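Local coordinates for protein phosphoribulokinase 1 (Rhodobacter sphaeroides, PDB 1A7J) that catalyses the ATP-dependent phosphorylation of D-ribulose 5-phosphate to D-ribulose 1,5-bisphosphate, a step of the Calvin cycle, at residues I163-R168 with D182-R187. Sequence-based numbering, arbitrary orientation.
Sequences IQKIHR and DVILRR. With SO4 (sulfate ion), chain B.
Lys165 lays its aliphatic chain over one face of the Arg187 guanidinium, CG standing 3.5 Å above that plane and set toward the edge of the group rather than over its middle, with NH2 of Arg187 3.6 Å from CG of Lys165. With CG anti to the backbone N (chi1 164°) and a bend at chi2, the lysine chain then runs on past Val183, whose CG1 comes within 4.1 Å of Lys165 CE. At its end NZ makes a weak hydrogen bond of 3.4 Å to O4 of a sulfate, probably from the crystallisation liquor, while its stronger partner is Asp169 in a salt bridge. From the second helix Arg186 offers its guanidinium edge to the same sulfate, NH2 lying 3.0 Å from O1 in a weak bond, bent to 120° at the hydrogen; His69 also binds this anion. Lys165, Asp169 and Arg187 are three of the four residues of the catalytic site; the first and last bring helices 158-168 and 180-195 of an adenylate kinase-like fold together here, the two segment axes making an angle of 130° and approaching to 11.0 Å. Replacing Arg187 by an alanine would probably leave Glu161 without its salt-bridge mate at NH2 and take away the flat surface against which the Lys165 chain lies. One residue along from Lys165, Ile166 meets Ile184 through apolar contact, CG1 to CG1 at 4.4 Å, the pair whose CA atoms lie nearest across the two segments, and Phe218 touches Ile166 as well.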
loop_
_atom_site.group_PDB
_atom_site.type_symbol
_atom_site.label_atom_id
_atom_site.label_comp_id
_atom_site.label_asym_id
_atom_site.label_seq_id
_atom_site.Cartn_x
_atom_site.Cartn_y
_atom_site.Cartn_z
ATOM N N ILE A 163 -8.328 12.275 7.707
ATOM C CA ILE A 163 -9.615 12.526 7.083
ATOM C C ILE A 163 -10.085 11.255 6.431
ATOM O O ILE A 163 -11.253 10.922 6.506
ATOM C CB ILE A 163 -9.505 13.590 5.976
ATOM C CG1 ILE A 163 -9.178 14.945 6.601
ATOM C CG2 ILE A 163 -10.809 13.679 5.157
ATOM C CD1 ILE A 163 -8.223 15.828 5.772
ATOM N N GLN A 164 -9.191 10.587 5.719
ATOM C CA GLN A 164 -9.556 9.348 5.048
ATOM C C GLN A 164 -10.019 8.322 6.071
ATOM O O GLN A 164 -10.958 7.579 5.827
ATOM C CB GLN A 164 -8.381 8.789 4.223
ATOM C CG GLN A 164 -8.449 9.181 2.746
ATOM C CD GLN A 164 -7.242 8.752 1.910
ATOM O OE1 GLN A 164 -6.379 8.001 2.365
ATOM N NE2 GLN A 164 -7.218 9.188 0.651
ATOM N N LYS A 165 -9.456 8.382 7.269
ATOM C CA LYS A 165 -9.730 7.377 8.277
ATOM C C LYS A 165 -10.984 7.727 9.069
ATOM O O LYS A 165 -11.821 6.869 9.318
ATOM C CB LYS A 165 -8.537 7.246 9.213
ATOM C CG LYS A 165 -8.852 6.534 10.480
ATOM C CD LYS A 165 -9.100 5.074 10.215
ATOM C CE LYS A 165 -9.424 4.335 11.510
ATOM N NZ LYS A 165 -9.905 2.928 11.285
ATOM N N ILE A 166 -11.122 9.001 9.427
ATOM C CA ILE A 166 -12.238 9.499 10.227
ATOM C C ILE A 166 -13.506 9.257 9.440
ATOM O O ILE A 166 -14.533 8.885 10.007
ATOM C CB ILE A 166 -12.098 11.007 10.515
ATOM C CG1 ILE A 166 -11.097 11.252 11.632
ATOM C CG2 ILE A 166 -13.379 11.576 10.971
ATOM C CD1 ILE A 166 -10.242 12.406 11.361
ATOM N N HIS A 167 -13.382 9.273 8.120
ATOM C CA HIS A 167 -14.519 8.951 7.289
ATOM C C HIS A 167 -14.894 7.476 7.245
ATOM O O HIS A 167 -16.079 7.162 7.286
ATOM C CB HIS A 167 -14.337 9.517 5.893
ATOM C CG HIS A 167 -14.869 10.904 5.754
ATOM N ND1 HIS A 167 -14.465 11.927 6.588
ATOM C CD2 HIS A 167 -15.891 11.403 5.016
ATOM C CE1 HIS A 167 -15.226 12.990 6.377
ATOM N NE2 HIS A 167 -16.097 12.699 5.425
ATOM N N ARG A 168 -13.916 6.572 7.306
ATOM C CA ARG A 168 -14.221 5.141 7.374
ATOM C C ARG A 168 -14.854 4.799 8.723
ATOM O O ARG A 168 -15.468 3.742 8.871
ATOM C CB ARG A 168 -12.963 4.279 7.214
ATOM C CG ARG A 168 -12.311 4.262 5.840
ATOM C CD ARG A 168 -10.951 3.520 5.898
ATOM N NE ARG A 168 -9.958 4.042 4.944
ATOM C CZ ARG A 168 -8.631 4.020 5.119
ATOM N NH1 ARG A 168 -8.103 3.756 6.312
ATOM N NH2 ARG A 168 -7.830 4.379 4.120
ATOM N N ASP A 182 -8.883 9.690 19.953
ATOM C CA ASP A 182 -8.170 8.628 20.645
ATOM C C ASP A 182 -7.834 7.493 19.699
ATOM O O ASP A 182 -6.847 6.804 19.903
ATOM C CB ASP A 182 -8.993 8.107 21.834
ATOM C CG ASP A 182 -8.789 8.934 23.094
ATOM O OD1 ASP A 182 -7.822 8.658 23.845
ATOM O OD2 ASP A 182 -9.567 9.884 23.320
ATOM N N VAL A 183 -8.634 7.335 18.645
ATOM C CA VAL A 183 -8.385 6.334 17.603
ATOM C C VAL A 183 -7.271 6.836 16.698
ATOM O O VAL A 183 -6.547 6.054 16.088
ATOM C CB VAL A 183 -9.666 6.066 16.745
ATOM C CG1 VAL A 183 -9.322 5.847 15.300
ATOM C CG2 VAL A 183 -10.379 4.833 17.231
ATOM N N ILE A 184 -7.196 8.147 16.544
ATOM C CA ILE A 184 -6.236 8.750 15.641
ATOM C C ILE A 184 -4.852 8.813 16.301
ATOM O O ILE A 184 -3.877 8.308 15.738
ATOM C CB ILE A 184 -6.763 10.138 15.186
ATOM C CG1 ILE A 184 -7.601 9.973 13.927
ATOM C CG2 ILE A 184 -5.654 11.104 14.915
ATOM C CD1 ILE A 184 -6.860 9.333 12.835
ATOM N N LEU A 185 -4.813 9.212 17.573
ATOM C CA LEU A 185 -3.581 9.198 18.375
ATOM C C LEU A 185 -3.018 7.795 18.698
ATOM O O LEU A 185 -1.804 7.602 18.732
ATOM C CB LEU A 185 -3.804 9.970 19.685
ATOM C CG LEU A 185 -4.036 11.467 19.620
ATOM C CD1 LEU A 185 -4.820 11.872 20.829
ATOM C CD2 LEU A 185 -2.734 12.186 19.591
ATOM N N ARG A 186 -3.889 6.855 19.050
ATOM C CA ARG A 186 -3.471 5.479 19.290
ATOM C C ARG A 186 -2.783 4.885 18.047
ATOM O O ARG A 186 -1.923 4.011 18.171
ATOM C CB ARG A 186 -4.682 4.636 19.699
ATOM C CG ARG A 186 -4.417 3.149 19.874
ATOM C CD ARG A 186 -5.708 2.349 19.904
ATOM N NE ARG A 186 -5.978 1.699 18.621
ATOM C CZ ARG A 186 -7.164 1.689 18.019
ATOM N NH1 ARG A 186 -8.248 2.128 18.647
ATOM N NH2 ARG A 186 -7.280 1.198 16.791
ATOM N N ARG A 187 -3.079 5.428 16.862
ATOM C CA ARG A 187 -2.487 4.921 15.617
ATOM C C ARG A 187 -1.164 5.591 15.288
ATOM O O ARG A 187 -0.339 4.998 14.622
ATOM C CB ARG A 187 -3.474 5.038 14.439
ATOM C CG ARG A 187 -4.560 3.949 14.457
ATOM C CD ARG A 187 -5.474 3.922 13.238
ATOM N NE ARG A 187 -5.583 5.237 12.625
ATOM C CZ ARG A 187 -5.401 5.480 11.327
ATOM N NH1 ARG A 187 -5.447 4.491 10.448
ATOM N NH2 ARG A 187 -5.317 6.731 10.895
HETATM S S SO4 B . -7.426 0.472 13.237
HETATM O O1 SO4 B . -6.698 -0.242 14.248
HETATM O O2 SO4 B . -6.551 0.802 12.146
HETATM O O3 SO4 B . -8.494 -0.355 12.764
HETATM O O4 SO4 B . -7.965 1.660 13.794
#